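Local coordinates for protein salmonella plasmid virulence: SpvB (PDB 6P0X) that is the N-terminal domain of a secreted toxin that probably ADP-ribosylates an arginine of host actin and so blocks filament assembly, at residues L157-Q168 / Y274-L282. Sequence-based numbering, arbitrary orientation.
Sequences LSDPQAASHTAQ and YNYGFEIRL. With AKR (acrylic acid), chain C; GOL (glycerol), chain H.
F278 and Y276, on the turn-bearing segment 274-282, lie against the hairpin 157-168, where the backbones come closest at D159 and F278, their CA atoms 5.8 Å apart. The hairpin carries a classic beta bulge, A167 and Q168 both facing L157, and its far end turns through two successive type I turns. F278 contributes the largest share of the buried surface. Its face is laid flat on the backbone at D159, whose CA stands 3.5 Å from the ring centroid and only 6° off the normal, a CH-pi contact. The D159 carboxylate runs past in the opposite direction, nearly parallel to the ring, while P160 CD comes to within 3.8 Å of F278 CD1. Turned anti to N (chi1 -176°), that carboxylate accepts through OD1 from Q161 N in an Asx turn, the donor well above its plane. A glycerol, probably from the crystallisation liquor, joins the two segments: its O3 donates to D159 OD2 and accepts from H165 ND1, while its O2 donates to G277 O.

Beside F278, A167 sets its CB over one face of the Y276 ring, 3.5 Å from the centroid. The Q168 side chain, extended beyond CG, brings NE2 to Y276 OH at 2.9 Å in a nearly straight bond (164°), with its amide perpendicular to the ring. NE2 also donates to O of a bound acrylic acid at 3.2 Å; Y276 CE2 lies near the ligand's CB, and M208 and L273 complete the pocket. L157 CD2, also near the acrylic acid, meets I280 CD1 at 3.7 Å.

The contact thus seats the turn between strands 271-273 and 280-282 on the hairpin of strands 156-159 and 165-175, with Y67 stacked on H165 and R209 of strand 209-211 touching L157.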
loop_
_atom_site.group_PDB
_atom_site.type_symbol
_atom_site.label_atom_id
_atom_site.label_comp_id
_atom_site.label_asym_id
_atom_site.label_seq_id
_atom_site.Cartn_x
_atom_site.Cartn_y
_atom_site.Cartn_z
ATOM N N LEU A 157 -2.674 -0.397 -8.331
ATOM C CA LEU A 157 -1.775 -1.032 -9.290
ATOM C C LEU A 157 -2.598 -1.259 -10.552
ATOM O O LEU A 157 -3.439 -2.157 -10.595
ATOM C CB LEU A 157 -1.223 -2.334 -8.721
ATOM C CG LEU A 157 0.132 -2.846 -9.203
ATOM C CD1 LEU A 157 1.217 -1.894 -8.781
ATOM C CD2 LEU A 157 0.407 -4.227 -8.636
ATOM N N SER A 158 -2.378 -0.434 -11.575
ATOM C CA SER A 158 -3.251 -0.406 -12.741
ATOM C C SER A 158 -2.448 -0.459 -14.036
ATOM O O SER A 158 -1.269 -0.095 -14.081
ATOM C CB SER A 158 -4.129 0.850 -12.738
ATOM O OG SER A 158 -4.776 1.005 -11.488
ATOM N N ASP A 159 -3.120 -0.912 -15.091
ATOM C CA ASP A 159 -2.558 -0.916 -16.435
ATOM C C ASP A 159 -2.151 0.502 -16.822
ATOM O O ASP A 159 -3.004 1.403 -16.826
ATOM C CB ASP A 159 -3.585 -1.470 -17.429
ATOM C CG ASP A 159 -3.043 -1.600 -18.857
ATOM O OD1 ASP A 159 -1.966 -1.058 -19.184
ATOM O OD2 ASP A 159 -3.716 -2.262 -19.671
ATOM N N PRO A 160 -0.880 0.746 -17.149
ATOM C CA PRO A 160 -0.473 2.107 -17.535
ATOM C C PRO A 160 -1.204 2.632 -18.758
ATOM O O PRO A 160 -1.349 3.851 -18.900
ATOM C CB PRO A 160 1.034 1.960 -17.784
ATOM C CG PRO A 160 1.429 0.786 -16.933
ATOM C CD PRO A 160 0.272 -0.166 -17.052
ATOM N N GLN A 161 -1.665 1.756 -19.647
ATOM C CA GLN A 161 -2.396 2.178 -20.834
ATOM C C GLN A 161 -3.907 2.187 -20.628
ATOM O O GLN A 161 -4.642 2.509 -21.566
ATOM C CB GLN A 161 -2.054 1.265 -22.018
ATOM C CG GLN A 161 -0.624 1.382 -22.531
ATOM C CD GLN A 161 -0.069 2.795 -22.451
ATOM O OE1 GLN A 161 0.965 3.029 -21.826
ATOM N NE2 GLN A 161 -0.748 3.742 -23.095
ATOM N N ALA A 162 -4.387 1.849 -19.430
ATOM C CA ALA A 162 -5.830 1.793 -19.168
ATOM C C ALA A 162 -6.014 1.908 -17.651
ATOM O O ALA A 162 -6.032 0.901 -16.941
ATOM C CB ALA A 162 -6.456 0.524 -19.712
ATOM N N ALA A 163 -6.141 3.152 -17.176
ATOM C CA ALA A 163 -6.213 3.417 -15.741
ATOM C C ALA A 163 -7.423 2.761 -15.084
ATOM O O ALA A 163 -7.406 2.505 -13.875
ATOM C CB ALA A 163 -6.228 4.926 -15.491
ATOM N N SER A 164 -8.485 2.498 -15.846
ATOM C CA SER A 164 -9.646 1.824 -15.274
ATOM C C SER A 164 -9.411 0.336 -15.048
ATOM O O SER A 164 -10.248 -0.314 -14.415
ATOM C CB SER A 164 -10.875 2.013 -16.167
ATOM O OG SER A 164 -10.598 1.639 -17.502
ATOM N N HIS A 165 -8.312 -0.219 -15.559
ATOM C CA HIS A 165 -7.983 -1.630 -15.360
ATOM C C HIS A 165 -7.069 -1.736 -14.147
ATOM O O HIS A 165 -5.845 -1.673 -14.257
ATOM C CB HIS A 165 -7.320 -2.214 -16.603
ATOM C CG HIS A 165 -8.220 -2.296 -17.795
ATOM N ND1 HIS A 165 -7.870 -2.975 -18.943
ATOM C CD2 HIS A 165 -9.456 -1.789 -18.019
ATOM C CE1 HIS A 165 -8.849 -2.878 -19.826
ATOM N NE2 HIS A 165 -9.824 -2.166 -19.289
ATOM N N THR A 166 -7.665 -1.917 -12.973
ATOM C CA THR A 166 -6.904 -2.032 -11.738
ATOM C C THR A 166 -6.818 -3.492 -11.316
ATOM O O THR A 166 -7.837 -4.185 -11.235
ATOM C CB THR A 166 -7.529 -1.191 -10.625
ATOM O OG1 THR A 166 -7.328 0.197 -10.913
ATOM C CG2 THR A 166 -6.886 -1.519 -9.278
ATOM N N ALA A 167 -5.595 -3.954 -11.071
ATOM C CA ALA A 167 -5.332 -5.298 -10.585
ATOM C C ALA A 167 -5.310 -5.374 -9.067
ATOM O O ALA A 167 -5.668 -6.413 -8.499
ATOM C CB ALA A 167 -3.992 -5.793 -11.134
ATOM N N GLN A 168 -4.891 -4.300 -8.401
ATOM C CA GLN A 168 -4.741 -4.286 -6.952
ATOM C C GLN A 168 -5.165 -2.931 -6.407
ATOM O O GLN A 168 -4.675 -1.895 -6.866
ATOM C CB GLN A 168 -3.290 -4.569 -6.560
ATOM C CG GLN A 168 -2.910 -6.030 -6.599
ATOM C CD GLN A 168 -1.464 -6.242 -6.222
ATOM O OE1 GLN A 168 -0.817 -5.340 -5.689
ATOM N NE2 GLN A 168 -0.944 -7.436 -6.501
ATOM N N TYR A 274 3.826 -10.196 -15.303
ATOM C CA TYR A 274 2.847 -10.103 -16.377
ATOM C C TYR A 274 1.533 -10.841 -16.143
ATOM O O TYR A 274 0.709 -10.872 -17.064
ATOM C CB TYR A 274 3.456 -10.638 -17.685
ATOM C CG TYR A 274 4.683 -9.909 -18.181
ATOM C CD1 TYR A 274 4.568 -8.747 -18.928
ATOM C CD2 TYR A 274 5.956 -10.398 -17.918
ATOM C CE1 TYR A 274 5.685 -8.087 -19.393
ATOM C CE2 TYR A 274 7.079 -9.748 -18.377
ATOM C CZ TYR A 274 6.939 -8.591 -19.115
ATOM O OH TYR A 274 8.059 -7.938 -19.577
ATOM N N ASN A 275 1.296 -11.443 -14.973
ATOM C CA ASN A 275 0.087 -12.259 -14.862
ATOM C C ASN A 275 -1.190 -11.428 -14.753
ATOM O O ASN A 275 -2.279 -12.009 -14.726
ATOM C CB ASN A 275 0.188 -13.247 -13.694
ATOM C CG ASN A 275 0.231 -12.579 -12.345
ATOM O OD1 ASN A 275 0.373 -11.364 -12.234
ATOM N ND2 ASN A 275 0.193 -13.391 -11.298
ATOM N N TYR A 276 -1.097 -10.105 -14.650
ATOM C CA TYR A 276 -2.288 -9.263 -14.646
ATOM C C TYR A 276 -2.675 -8.754 -16.032
ATOM O O TYR A 276 -3.669 -8.030 -16.155
ATOM C CB TYR A 276 -2.109 -8.075 -13.702
ATOM C CG TYR A 276 -2.153 -8.446 -12.238
ATOM C CD1 TYR A 276 -3.270 -9.069 -11.692
ATOM C CD2 TYR A 276 -1.093 -8.143 -11.394
ATOM C CE1 TYR A 276 -3.320 -9.396 -10.348
ATOM C CE2 TYR A 276 -1.133 -8.462 -10.054
ATOM C CZ TYR A 276 -2.248 -9.093 -9.533
ATOM O OH TYR A 276 -2.288 -9.417 -8.193
ATOM N N GLY A 277 -1.906 -9.069 -17.068
ATOM C CA GLY A 277 -2.230 -8.617 -18.404
ATOM C C GLY A 277 -1.522 -7.358 -18.846
ATOM O O GLY A 277 -1.785 -6.880 -19.957
ATOM N N PHE A 278 -0.664 -6.790 -18.002
ATOM C CA PHE A 278 0.173 -5.658 -18.370
ATOM C C PHE A 278 1.488 -5.782 -17.616
ATOM O O PHE A 278 1.593 -6.523 -16.634
ATOM C CB PHE A 278 -0.517 -4.316 -18.082
ATOM C CG PHE A 278 -1.001 -4.167 -16.661
ATOM C CD1 PHE A 278 -0.177 -3.636 -15.681
ATOM C CD2 PHE A 278 -2.289 -4.545 -16.312
ATOM C CE1 PHE A 278 -0.623 -3.496 -14.372
ATOM C CE2 PHE A 278 -2.745 -4.404 -15.006
ATOM C CZ PHE A 278 -1.908 -3.878 -14.036
ATOM N N GLU A 279 2.492 -5.043 -18.077
ATOM C CA GLU A 279 3.824 -5.141 -17.500
ATOM C C GLU A 279 3.886 -4.398 -16.172
ATOM O O GLU A 279 3.381 -3.279 -16.039
ATOM C CB GLU A 279 4.876 -4.586 -18.467
ATOM C CG GLU A 279 6.301 -4.562 -17.911
ATOM C CD GLU A 279 7.372 -4.436 -18.995
ATOM O OE1 GLU A 279 8.561 -4.699 -18.697
ATOM O OE2 GLU A 279 7.033 -4.054 -20.137
ATOM N N ILE A 280 4.498 -5.040 -15.182
ATOM C CA ILE A 280 4.802 -4.424 -13.896
ATOM C C ILE A 280 6.290 -4.646 -13.668
ATOM O O ILE A 280 6.711 -5.760 -13.348
ATOM C CB ILE A 280 3.973 -5.013 -12.751
ATOM C CG1 ILE A 280 2.479 -4.839 -13.030
ATOM C CG2 ILE A 280 4.358 -4.369 -11.431
ATOM C CD1 ILE A 280 1.595 -5.397 -11.928
ATOM N N ARG A 281 7.091 -3.601 -13.844
ATOM C CA ARG A 281 8.539 -3.705 -13.739
ATOM C C ARG A 281 9.001 -3.124 -12.409
ATOM O O ARG A 281 8.481 -2.102 -11.954
ATOM C CB ARG A 281 9.218 -2.978 -14.903
ATOM C CG ARG A 281 10.720 -3.181 -14.991
ATOM C CD ARG A 281 11.194 -3.094 -16.437
ATOM N NE ARG A 281 12.613 -3.418 -16.592
ATOM C CZ ARG A 281 13.101 -4.656 -16.633
ATOM N NH1 ARG A 281 12.290 -5.701 -16.517
ATOM N NH2 ARG A 281 14.405 -4.849 -16.784
ATOM N N LEU A 282 9.973 -3.786 -11.781
ATOM C CA LEU A 282 10.502 -3.359 -10.489
ATOM C C LEU A 282 11.967 -2.978 -10.643
ATOM O O LEU A 282 12.793 -3.810 -11.035
ATOM C CB LEU A 282 10.343 -4.450 -9.428
ATOM C CG LEU A 282 8.982 -4.526 -8.733
ATOM C CD1 LEU A 282 7.973 -5.266 -9.603
ATOM C CD2 LEU A 282 9.106 -5.175 -7.362
HETATM C CA AKR C . 2.541 -7.617 -8.707
HETATM C CB AKR C . 2.188 -8.825 -9.096
HETATM C C AKR C . 2.754 -7.340 -7.222
HETATM O O AKR C . 2.181 -8.091 -6.386
HETATM O OXT AKR C . 3.481 -6.377 -6.837
HETATM C C1 GOL H . -5.752 -5.179 -21.484
HETATM O O1 GOL H . -5.388 -5.955 -22.590
HETATM C C2 GOL H . -5.569 -6.054 -20.206
HETATM O O2 GOL H . -4.877 -7.232 -20.456
HETATM C C3 GOL H . -4.822 -5.150 -19.197
HETATM O O3 GOL H . -5.584 -3.992 -19.031
#